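Local coordinates for epimerase family protein SDR39U1 (Homo sapiens, PDB 4B4O) that binds NADPH and is probably an NADP-dependent oxidoreductase of the epimerase/dehydratase branch of the short-chain dehydrogenase/reductase superfamily, at residues Leu105-Ala110 with Thr137-Ala142; Val154-Val159 with Val214-Ala219; Asp121-Gly126 with Pro269-Ala274. The protein carries 3 engineered substitutions. All coordinates share one frame; numbering follows the deposited sequence.

Interaction 1 of 3, residues Leu105-Ala110 with Thr137-Ala142; sequences LVTGVA and TKWEAA. With NDP (NADPH dihydro-nicotinamide-adenine-dinucleotide phosphate), chain I.
The indole of Trp139 rests one face on strand 105-108. Val106 O lies over that face near the rim, 3.2 Å from Trp139 CZ2, and the methyl Thr107 CG2 covers the fused part of the ring in a CH-pi contact, 3.9 Å from the centroid of the six-membered ring. At the edge, close to the ring plane, the cofactor's ribose hydroxyl O3D comes within 3.3 Å of Trp139 CZ2. Leu105 meets the pyrrole end obliquely, CD2 lying 3.8 Å from Trp139 CD1. With CG anti to the backbone N (chi1 -161°), Trp139 reaches from its helix across the strand to the NADPH ribose.

The two branches of Thr107 divide the work: while CG2 serves the ring, OG1 donates to Glu140 OE2 at 2.9 Å, on the anti lone pair of that carboxylate oxygen. The same oxygen is salt-bridged to Arg156 NE, which probably helps keep this buried acid ionised. Segment 137-142 of helix 131-143 runs nearly antiparallel (170°) to segment 105-108 of a strand in the Rossmann-type sheet. Arg82 and Thr86 of helix 72-95 also touch Trp139, and Val154 of strand 151-161 touches Glu140.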
loop_
_atom_site.group_PDB
_atom_site.type_symbol
_atom_site.label_atom_id
_atom_site.label_comp_id
_atom_site.label_asym_id
_atom_site.label_seq_id
_atom_site.Cartn_x
_atom_site.Cartn_y
_atom_site.Cartn_z
ATOM N N LEU A 105 -6.145 6.718 4.845
ATOM C CA LEU A 105 -6.228 6.044 3.542
ATOM C C LEU A 105 -4.863 5.599 3.099
ATOM O O LEU A 105 -3.861 6.264 3.381
ATOM C CB LEU A 105 -6.787 6.996 2.487
ATOM C CG LEU A 105 -7.029 6.372 1.116
ATOM C CD1 LEU A 105 -7.975 5.180 1.218
ATOM C CD2 LEU A 105 -7.610 7.418 0.184
ATOM N N VAL A 106 -4.815 4.441 2.447
ATOM C CA VAL A 106 -3.577 3.972 1.825
ATOM C C VAL A 106 -3.715 4.186 0.341
ATOM O O VAL A 106 -4.676 3.721 -0.274
ATOM C CB VAL A 106 -3.272 2.476 2.102
ATOM C CG1 VAL A 106 -2.181 1.962 1.176
ATOM C CG2 VAL A 106 -2.855 2.249 3.548
ATOM N N THR A 107 -2.772 4.924 -0.236
ATOM C CA THR A 107 -2.665 5.008 -1.695
ATOM C C THR A 107 -1.227 4.612 -2.070
ATOM O O THR A 107 -0.644 3.739 -1.406
ATOM C CB THR A 107 -3.105 6.382 -2.212
ATOM O OG1 THR A 107 -2.166 7.385 -1.808
ATOM C CG2 THR A 107 -4.476 6.742 -1.653
ATOM N N GLY A 108 -0.668 5.194 -3.121
ATOM C CA GLY A 108 0.584 4.682 -3.665
ATOM C C GLY A 108 1.594 5.714 -4.105
ATOM O O GLY A 108 1.265 6.854 -4.390
ATOM N N VAL A 109 2.845 5.293 -4.169
ATOM C CA VAL A 109 3.918 6.163 -4.626
ATOM C C VAL A 109 3.826 6.435 -6.123
ATOM O O VAL A 109 4.558 7.280 -6.644
ATOM C CB VAL A 109 5.321 5.598 -4.293
ATOM C CG1 VAL A 109 5.546 5.548 -2.793
ATOM C CG2 VAL A 109 5.531 4.258 -4.960
ATOM N N ALA A 110 2.944 5.728 -6.817
ATOM C CA ALA A 110 2.647 6.018 -8.222
ATOM C C ALA A 110 2.300 7.500 -8.464
ATOM O O ALA A 110 2.361 7.972 -9.599
ATOM C CB ALA A 110 1.505 5.136 -8.685
ATOM N N THR A 137 -4.673 10.733 -7.271
ATOM C CA THR A 137 -5.312 12.058 -7.061
ATOM C C THR A 137 -6.799 11.912 -6.739
ATOM O O THR A 137 -7.288 12.429 -5.748
ATOM C CB THR A 137 -5.119 13.021 -8.278
ATOM O OG1 THR A 137 -3.733 13.300 -8.456
ATOM C CG2 THR A 137 -5.850 14.342 -8.083
ATOM N N LYS A 138 -7.503 11.176 -7.577
ATOM C CA LYS A 138 -8.959 10.995 -7.439
ATOM C C LYS A 138 -9.304 10.217 -6.176
ATOM O O LYS A 138 -10.267 10.507 -5.491
ATOM C CB LYS A 138 -9.536 10.267 -8.664
ATOM C CG LYS A 138 -9.558 11.099 -9.930
ATOM C CD LYS A 138 -9.532 10.186 -11.145
ATOM C CE LYS A 138 -10.034 10.883 -12.408
ATOM N NZ LYS A 138 -9.453 10.232 -13.616
ATOM N N TRP A 139 -8.473 9.237 -5.893
ATOM C CA TRP A 139 -8.593 8.395 -4.718
ATOM C C TRP A 139 -8.482 9.210 -3.452
ATOM O O TRP A 139 -9.304 9.091 -2.553
ATOM C CB TRP A 139 -7.469 7.375 -4.791
ATOM C CG TRP A 139 -7.572 6.120 -3.979
ATOM C CD1 TRP A 139 -8.531 5.756 -3.049
ATOM C CD2 TRP A 139 -6.618 5.022 -3.996
ATOM N NE1 TRP A 139 -8.236 4.524 -2.512
ATOM C CE2 TRP A 139 -7.097 4.038 -3.045
ATOM C CE3 TRP A 139 -5.457 4.772 -4.685
ATOM C CZ2 TRP A 139 -6.422 2.870 -2.811
ATOM C CZ3 TRP A 139 -4.785 3.580 -4.435
ATOM C CH2 TRP A 139 -5.264 2.651 -3.527
ATOM N N GLU A 140 -7.460 10.046 -3.376
ATOM C CA GLU A 140 -7.287 10.925 -2.235
ATOM C C GLU A 140 -8.418 11.937 -2.173
ATOM O O GLU A 140 -8.935 12.229 -1.097
ATOM C CB GLU A 140 -5.905 11.597 -2.276
ATOM C CG GLU A 140 -4.796 10.568 -2.074
ATOM C CD GLU A 140 -3.363 11.119 -2.119
ATOM O OE1 GLU A 140 -3.165 12.352 -2.153
ATOM O OE2 GLU A 140 -2.429 10.272 -2.104
ATOM N N ALA A 141 -8.834 12.453 -3.324
ATOM C CA ALA A 141 -9.962 13.392 -3.353
ATOM C C ALA A 141 -11.213 12.757 -2.749
ATOM O O ALA A 141 -12.006 13.425 -2.082
ATOM C CB ALA A 141 -10.245 13.841 -4.775
ATOM N N ALA A 142 -11.406 11.473 -3.028
ATOM C CA ALA A 142 -12.578 10.753 -2.590
ATOM C C ALA A 142 -12.607 10.644 -1.061
ATOM O O ALA A 142 -13.677 10.602 -0.455
ATOM C CB ALA A 142 -12.608 9.388 -3.249
HETATM P PA NDP I . -5.349 -6.943 -1.198
HETATM O O1A NDP I . -5.762 -7.233 -2.662
HETATM O O2A NDP I . -4.688 -8.044 -0.343
HETATM O O5B NDP I . -6.622 -6.520 -0.270
HETATM C C5B NDP I . -7.675 -5.817 -0.922
HETATM C C4B NDP I . -8.952 -6.077 -0.164
HETATM O O4B NDP I . -9.938 -5.197 -0.698
HETATM C C3B NDP I . -9.438 -7.519 -0.344
HETATM O O3B NDP I . -9.198 -8.359 0.821
HETATM C C2B NDP I . -10.933 -7.378 -0.588
HETATM O O2B NDP I . -11.684 -7.540 0.605
HETATM C C1B NDP I . -11.104 -5.948 -1.001
HETATM N N9A NDP I . -11.291 -5.963 -2.454
HETATM C C8A NDP I . -10.631 -6.645 -3.446
HETATM N N7A NDP I . -11.239 -6.357 -4.674
HETATM C C5A NDP I . -12.272 -5.508 -4.429
HETATM C C6A NDP I . -13.302 -4.805 -5.200
HETATM N N6A NDP I . -13.370 -4.906 -6.544
HETATM N N1A NDP I . -14.187 -4.026 -4.543
HETATM C C2A NDP I . -14.127 -3.918 -3.184
HETATM N N3A NDP I . -13.197 -4.508 -2.406
HETATM C C4A NDP I . -12.287 -5.265 -2.976
HETATM O O3 NDP I . -4.429 -5.623 -1.374
HETATM P PN NDP I . -3.297 -5.171 -0.320
HETATM O O1N NDP I . -3.725 -5.603 1.074
HETATM O O2N NDP I . -1.954 -5.628 -0.807
HETATM O O5D NDP I . -3.342 -3.531 -0.461
HETATM C C5D NDP I . -4.570 -2.914 -0.013
HETATM C C4D NDP I . -4.738 -1.517 -0.574
HETATM O O4D NDP I . -3.444 -0.929 -0.511
HETATM C C3D NDP I . -5.156 -1.458 -2.057
HETATM O O3D NDP I . -6.100 -0.362 -2.279
HETATM C C2D NDP I . -3.833 -1.269 -2.808
HETATM O O2D NDP I . -3.840 -0.453 -3.985
HETATM C C1D NDP I . -3.021 -0.493 -1.805
HETATM N N1N NDP I . -1.565 -0.647 -1.980
HETATM C C2N NDP I . -0.978 -1.851 -1.934
HETATM C C3N NDP I . 0.383 -1.980 -2.099
HETATM C C7N NDP I . 0.985 -3.335 -2.025
HETATM O O7N NDP I . 0.318 -4.231 -1.514
HETATM N N7N NDP I . 2.209 -3.566 -2.493
HETATM C C4N NDP I . 1.259 -0.788 -2.280
HETATM C C5N NDP I . 0.523 0.470 -2.301
HETATM C C6N NDP I . -0.851 0.484 -2.144
HETATM P P2B NDP I . -13.081 -8.430 0.566
HETATM O O1X NDP I . -14.129 -7.537 -0.066
HETATM O O2X NDP I . -12.794 -9.710 -0.275
HETATM O O3X NDP I . -13.229 -8.593 2.099
#

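Interaction 2 of 3, residues Val154-Val159 with Val214-Ala219; sequences VVRSGV and VLNGVA. With NDP (NADPH dihydro-nicotinamide-adenine-dinucleotide phosphate), chain I.
Parallel pairing near the C-terminal ends of two strands of a Rossmann-type sheet joins Val154-Val159 to Val214-Ala219; on the 154-159 side Arg156 bonds through both its N and its O, as Leu215 and Gly217 do on the other. The ladder alternates in the usual parallel manner: Leu215 N donates to Val154 O, Arg156 N to Leu215 O at 2.8 Å, and Gly217 N to Arg156 O. The last rung, Gly158 N to Gly217 O at 3.0 Å, is nearly straight at the hydrogen (174°), although the donor stands above the carbonyl plane. Here the second strand turns off, with Gly217 at the centre of an inverse gamma turn. The CA atoms of Ser157 and Gly217 lie 4.1 Å apart, the closest pair of the register.

In the Rossmann fold the nicotinamide half of the dinucleotide lies at the C-terminal ends of such strands, and this pair conforms. Gly158 O comes 3.2 Å from C4N of NADPH, the carbon that carries the transferable hydride, and Ser157 CB packs 3.5 Å from C5N. Ser157 OG, anti to its own N (chi1 -177°), points forward along the chain, beside its carbonyl carbon, and donates to Gly158 O.

On the sheet face carrying Val154, Arg156, Val214 and Asn216, the extended Arg156 side chain runs obliquely across its neighbours. Val214 CG1 sits over one face of the guanidinium, 3.8 Å from Arg156 NE, and Asn216 OD1 approaches Arg156 CB at 3.9 Å. The polar ends look elsewhere: Arg156 NE to Glu140, and both Arg156 NH1 and Asn216 OD1 to the hydroxyl of Tyr112. Across the sheet, Val155 packs against Leu198, Ile201 and Leu202 of helix 195-207.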
loop_
_atom_site.group_PDB
_atom_site.type_symbol
_atom_site.label_atom_id
_atom_site.label_comp_id
_atom_site.label_asym_id
_atom_site.label_seq_id
_atom_site.Cartn_x
_atom_site.Cartn_y
_atom_site.Cartn_z
ATOM N N VAL A 154 -3.083 10.320 4.835
ATOM C CA VAL A 154 -2.976 9.500 3.648
ATOM C C VAL A 154 -1.568 8.946 3.634
ATOM O O VAL A 154 -0.614 9.700 3.668
ATOM C CB VAL A 154 -3.239 10.290 2.355
ATOM C CG1 VAL A 154 -2.869 9.445 1.160
ATOM C CG2 VAL A 154 -4.690 10.727 2.278
ATOM N N VAL A 155 -1.448 7.629 3.586
ATOM C CA VAL A 155 -0.153 6.970 3.484
ATOM C C VAL A 155 0.047 6.465 2.060
ATOM O O VAL A 155 -0.636 5.543 1.610
ATOM C CB VAL A 155 -0.036 5.811 4.515
ATOM C CG1 VAL A 155 1.354 5.197 4.507
ATOM C CG2 VAL A 155 -0.368 6.312 5.924
ATOM N N ARG A 156 0.954 7.099 1.332
ATOM C CA ARG A 156 1.299 6.654 -0.008
ATOM C C ARG A 156 2.348 5.557 0.135
ATOM O O ARG A 156 3.499 5.817 0.502
ATOM C CB ARG A 156 1.859 7.804 -0.836
ATOM C CG ARG A 156 0.816 8.837 -1.246
ATOM C CD ARG A 156 1.450 10.147 -1.680
ATOM N NE ARG A 156 0.446 11.154 -2.020
ATOM C CZ ARG A 156 0.706 12.418 -2.303
ATOM N NH1 ARG A 156 1.952 12.868 -2.297
ATOM N NH2 ARG A 156 -0.281 13.228 -2.614
ATOM N N SER A 157 1.978 4.330 -0.201
ATOM C CA SER A 157 2.831 3.178 0.055
ATOM C C SER A 157 3.683 2.775 -1.139
ATOM O O SER A 157 3.255 2.842 -2.297
ATOM C CB SER A 157 1.965 1.985 0.455
ATOM O OG SER A 157 2.756 0.855 0.778
ATOM N N GLY A 158 4.886 2.307 -0.844
ATOM C CA GLY A 158 5.700 1.596 -1.825
ATOM C C GLY A 158 5.299 0.131 -1.849
ATOM O O GLY A 158 4.235 -0.225 -1.369
ATOM N N VAL A 159 6.132 -0.706 -2.458
ATOM C CA VAL A 159 5.856 -2.122 -2.594
ATOM C C VAL A 159 5.976 -2.742 -1.221
ATOM O O VAL A 159 7.000 -2.587 -0.549
ATOM C CB VAL A 159 6.870 -2.801 -3.525
ATOM C CG1 VAL A 159 6.298 -4.130 -4.053
ATOM C CG2 VAL A 159 7.188 -1.837 -4.671
ATOM N N VAL A 214 -0.124 13.824 4.412
ATOM C CA VAL A 214 0.476 12.793 3.577
ATOM C C VAL A 214 1.754 12.270 4.213
ATOM O O VAL A 214 2.599 13.052 4.637
ATOM C CB VAL A 214 0.855 13.299 2.187
ATOM C CG1 VAL A 214 1.628 12.206 1.475
ATOM C CG2 VAL A 214 -0.381 13.697 1.412
ATOM N N LEU A 215 1.858 10.941 4.275
ATOM C CA LEU A 215 3.040 10.235 4.749
ATOM C C LEU A 215 3.476 9.207 3.700
ATOM O O LEU A 215 2.656 8.479 3.152
ATOM C CB LEU A 215 2.726 9.485 6.055
ATOM C CG LEU A 215 2.201 10.272 7.254
ATOM C CD1 LEU A 215 1.813 9.326 8.371
ATOM C CD2 LEU A 215 3.244 11.289 7.688
ATOM N N ASN A 216 4.766 9.160 3.416
ATOM C CA ASN A 216 5.270 8.202 2.433
ATOM C C ASN A 216 5.545 6.905 3.133
ATOM O O ASN A 216 6.387 6.849 4.029
ATOM C CB ASN A 216 6.532 8.711 1.722
ATOM C CG ASN A 216 6.232 9.734 0.642
ATOM O OD1 ASN A 216 5.167 9.702 0.009
ATOM N ND2 ASN A 216 7.169 10.654 0.424
ATOM N N GLY A 217 4.795 5.879 2.759
ATOM C CA GLY A 217 4.941 4.553 3.343
ATOM C C GLY A 217 6.045 3.738 2.686
ATOM O O GLY A 217 5.779 2.738 2.000
ATOM N N VAL A 218 7.276 4.209 2.869
ATOM C CA VAL A 218 8.474 3.585 2.301
ATOM C C VAL A 218 9.568 3.523 3.347
ATOM O O VAL A 218 9.611 4.369 4.255
ATOM C CB VAL A 218 8.980 4.324 1.050
ATOM C CG1 VAL A 218 7.896 4.264 -0.008
ATOM C CG2 VAL A 218 9.382 5.771 1.342
ATOM N N ALA A 219 10.402 2.488 3.258
ATOM C CA ALA A 219 11.570 2.376 4.126
ATOM C C ALA A 219 12.502 3.472 3.677
ATOM O O ALA A 219 12.497 3.841 2.506
ATOM C CB ALA A 219 12.247 1.020 3.991
HETATM P PA NDP I . -5.349 -6.943 -1.198
HETATM O O1A NDP I . -5.762 -7.233 -2.662
HETATM O O2A NDP I . -4.688 -8.044 -0.343
HETATM O O5B NDP I . -6.622 -6.520 -0.270
HETATM C C5B NDP I . -7.675 -5.817 -0.922
HETATM C C4B NDP I . -8.952 -6.077 -0.164
HETATM O O4B NDP I . -9.938 -5.197 -0.698
HETATM C C3B NDP I . -9.438 -7.519 -0.344
HETATM O O3B NDP I . -9.198 -8.359 0.821
HETATM C C2B NDP I . -10.933 -7.378 -0.588
HETATM O O2B NDP I . -11.684 -7.540 0.605
HETATM C C1B NDP I . -11.104 -5.948 -1.001
HETATM N N9A NDP I . -11.291 -5.963 -2.454
HETATM C C8A NDP I . -10.631 -6.645 -3.446
HETATM N N7A NDP I . -11.239 -6.357 -4.674
HETATM C C5A NDP I . -12.272 -5.508 -4.429
HETATM C C6A NDP I . -13.302 -4.805 -5.200
HETATM N N6A NDP I . -13.370 -4.906 -6.544
HETATM N N1A NDP I . -14.187 -4.026 -4.543
HETATM C C2A NDP I . -14.127 -3.918 -3.184
HETATM N N3A NDP I . -13.197 -4.508 -2.406
HETATM C C4A NDP I . -12.287 -5.265 -2.976
HETATM O O3 NDP I . -4.429 -5.623 -1.374
HETATM P PN NDP I . -3.297 -5.171 -0.320
HETATM O O1N NDP I . -3.725 -5.603 1.074
HETATM O O2N NDP I . -1.954 -5.628 -0.807
HETATM O O5D NDP I . -3.342 -3.531 -0.461
HETATM C C5D NDP I . -4.570 -2.914 -0.013
HETATM C C4D NDP I . -4.738 -1.517 -0.574
HETATM O O4D NDP I . -3.444 -0.929 -0.511
HETATM C C3D NDP I . -5.156 -1.458 -2.057
HETATM O O3D NDP I . -6.100 -0.362 -2.279
HETATM C C2D NDP I . -3.833 -1.269 -2.808
HETATM O O2D NDP I . -3.840 -0.453 -3.985
HETATM C C1D NDP I . -3.021 -0.493 -1.805
HETATM N N1N NDP I . -1.565 -0.647 -1.980
HETATM C C2N NDP I . -0.978 -1.851 -1.934
HETATM C C3N NDP I . 0.383 -1.980 -2.099
HETATM C C7N NDP I . 0.985 -3.335 -2.025
HETATM O O7N NDP I . 0.318 -4.231 -1.514
HETATM N N7N NDP I . 2.209 -3.566 -2.493
HETATM C C4N NDP I . 1.259 -0.788 -2.280
HETATM C C5N NDP I . 0.523 0.470 -2.301
HETATM C C6N NDP I . -0.851 0.484 -2.144
HETATM P P2B NDP I . -13.081 -8.430 0.566
HETATM O O1X NDP I . -14.129 -7.537 -0.066
HETATM O O2X NDP I . -12.794 -9.710 -0.275
HETATM O O3X NDP I . -13.229 -8.593 2.099
#

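Interaction 3 of 3, residues Asp121-Gly126 with Pro269-Ala274; sequences DEDSPG and PRRTLA. Engineered in segment 269-274: Arg270 (natural residue Gln).
Asp121 and Arg270 form a salt bridge that rests on a single carboxylate oxygen: Asp121 OD2 accepts from Arg270 NE at 2.7 Å and from Arg270 NH2 at 2.9 Å. The oxygen lies in the guanidinium plane, at its edge, whereas the carboxylate is turned 68° against that plane. Arg270 is an engineered substitution for glutamine, so this bridge belongs to the construct.

Beside it, Glu122 addresses backbone at the start of helix 270-274. Its OE1 takes the amide of Arg271 N at 2.9 Å in an almost straight bond (175°), coming from above the carboxylate plane, and OE2 receives a weak bond from Thr272 N. A bend at chi2 (88°) curls the Glu122 carboxylate over Arg271 CB, while Arg271 CD packs on Glu122 CB at 3.8 Å.

The loop is shaped from within. Asp121 to Ser124 is a type I beta turn, and Asp121 OD1 accepts from Asp123 N in an Asx turn. Replacing Asp121 with an alanine would probably leave the Arg270 guanidinium without its acid and the amide of Asp123 without this acceptor.

Outward, strand 213-217 lies against both partners: Glu122 OE2 accepts from Asn216 N, Arg271 NE donates to Val214 O, and Thr272 OG1 bonds to Asn216 O, joining the loop before helix 131-143 and helix 270-274 along one strand.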
loop_
_atom_site.group_PDB
_atom_site.type_symbol
_atom_site.label_atom_id
_atom_site.label_comp_id
_atom_site.label_asym_id
_atom_site.label_seq_id
_atom_site.Cartn_x
_atom_site.Cartn_y
_atom_site.Cartn_z
ATOM N N ASP A 121 9.551 13.871 -1.912
ATOM C CA ASP A 121 8.979 13.659 -0.582
ATOM C C ASP A 121 7.486 13.937 -0.593
ATOM O O ASP A 121 6.891 14.125 -1.649
ATOM C CB ASP A 121 9.741 14.433 0.507
ATOM C CG ASP A 121 9.526 15.937 0.464
ATOM O OD1 ASP A 121 8.686 16.429 -0.294
ATOM O OD2 ASP A 121 10.251 16.640 1.209
ATOM N N GLU A 122 6.881 13.988 0.585
ATOM C CA GLU A 122 5.416 14.109 0.710
ATOM C C GLU A 122 4.860 15.422 0.158
ATOM O O GLU A 122 3.685 15.529 -0.109
ATOM C CB GLU A 122 4.974 13.913 2.169
ATOM C CG GLU A 122 5.200 12.490 2.685
ATOM C CD GLU A 122 6.580 12.233 3.280
ATOM O OE1 GLU A 122 7.498 13.082 3.205
ATOM O OE2 GLU A 122 6.739 11.160 3.890
ATOM N N ASP A 123 5.713 16.427 0.019
ATOM C CA ASP A 123 5.266 17.721 -0.456
ATOM C C ASP A 123 5.453 17.836 -1.947
ATOM O O ASP A 123 5.120 18.860 -2.520
ATOM C CB ASP A 123 5.996 18.857 0.284
ATOM C CG ASP A 123 5.592 18.960 1.756
ATOM O OD1 ASP A 123 4.399 18.754 2.083
ATOM O OD2 ASP A 123 6.469 19.268 2.601
ATOM N N SER A 124 6.000 16.804 -2.573
ATOM C CA SER A 124 6.338 16.906 -3.980
ATOM C C SER A 124 5.074 16.868 -4.819
ATOM O O SER A 124 4.145 16.122 -4.520
ATOM C CB SER A 124 7.293 15.778 -4.425
ATOM O OG SER A 124 8.571 15.921 -3.855
ATOM N N PRO A 125 5.066 17.623 -5.914
ATOM C CA PRO A 125 3.964 17.513 -6.855
ATOM C C PRO A 125 3.942 16.242 -7.727
ATOM O O PRO A 125 4.932 15.552 -7.890
ATOM C CB PRO A 125 4.152 18.740 -7.730
ATOM C CG PRO A 125 5.625 18.903 -7.778
ATOM C CD PRO A 125 6.201 18.333 -6.508
ATOM N N GLY A 126 2.764 15.928 -8.238
ATOM C CA GLY A 126 2.534 14.720 -9.019
ATOM C C GLY A 126 1.046 14.507 -9.249
ATOM O O GLY A 126 0.263 15.459 -9.272
ATOM N N PRO A 269 10.776 9.290 2.963
ATOM C CA PRO A 269 9.727 9.376 3.959
ATOM C C PRO A 269 10.059 10.452 4.977
ATOM O O PRO A 269 10.291 10.151 6.153
ATOM C CB PRO A 269 9.755 7.988 4.591
ATOM C CG PRO A 269 11.187 7.579 4.527
ATOM C CD PRO A 269 11.810 8.317 3.363
ATOM N N ARG A 270 10.082 11.702 4.524
ATOM C CA ARG A 270 10.486 12.816 5.389
ATOM C C ARG A 270 9.455 13.046 6.484
ATOM O O ARG A 270 9.772 13.024 7.669
ATOM C CB ARG A 270 10.698 14.112 4.595
ATOM C CG ARG A 270 11.375 15.167 5.432
ATOM C CD ARG A 270 11.881 16.426 4.760
ATOM N NE ARG A 270 11.963 16.315 3.326
ATOM C CZ ARG A 270 13.011 15.799 2.653
ATOM N NH1 ARG A 270 14.057 15.270 3.271
ATOM N NH2 ARG A 270 12.985 15.787 1.329
ATOM N N ARG A 271 8.212 13.227 6.062
ATOM C CA ARG A 271 7.127 13.471 6.989
ATOM C C ARG A 271 6.842 12.255 7.865
ATOM O O ARG A 271 6.481 12.396 9.030
ATOM C CB ARG A 271 5.885 13.986 6.242
ATOM C CG ARG A 271 6.091 15.424 5.796
ATOM C CD ARG A 271 4.870 16.148 5.279
ATOM N NE ARG A 271 3.629 15.589 5.781
ATOM C CZ ARG A 271 3.015 15.924 6.906
ATOM N NH1 ARG A 271 3.508 16.837 7.715
ATOM N NH2 ARG A 271 1.889 15.318 7.227
ATOM N N THR A 272 7.024 11.063 7.310
ATOM C CA THR A 272 6.808 9.845 8.065
ATOM C C THR A 272 7.770 9.832 9.254
ATOM O O THR A 272 7.367 9.564 10.378
ATOM C CB THR A 272 7.021 8.579 7.213
ATOM O OG1 THR A 272 6.247 8.655 6.016
ATOM C CG2 THR A 272 6.616 7.336 7.973
ATOM N N LEU A 273 9.043 10.095 8.996
ATOM C CA LEU A 273 10.031 10.098 10.066
ATOM C C LEU A 273 9.736 11.225 11.079
ATOM O O LEU A 273 9.936 11.071 12.276
ATOM C CB LEU A 273 11.452 10.204 9.500
ATOM C CG LEU A 273 12.030 8.949 8.825
ATOM C CD1 LEU A 273 13.294 9.213 8.012
ATOM C CD2 LEU A 273 12.205 7.873 9.882
ATOM N N ALA A 274 9.233 12.345 10.584
ATOM C CA ALA A 274 8.917 13.500 11.423
ATOM C C ALA A 274 7.793 13.226 12.391
ATOM O O ALA A 274 7.654 13.943 13.358
ATOM C CB ALA A 274 8.557 14.695 10.540
#

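Overall arrangement
Two of the three contacts touch the cofactor; the third lies away from it. Interactions 1 and 2 are buried and share one sheet, since strands 102-108 and 151-161 are neighbours bonded through Leu105, Thr107 and Val155. Interaction 1 is helix-on-strand packing through an aromatic face and one side-chain bond, whereas interaction 2 is backbone pairing between strands. Interaction 3, partly buried, links two family regions far apart in sequence and meets interaction 2 at Asn216, as interaction 1 does at Arg156. Ring packing and backbone pairing dominate the buried contacts, which still hold the Glu140 to Arg156 salt bridge; interaction 3 is more polar, and its salt bridge involves an engineered residue.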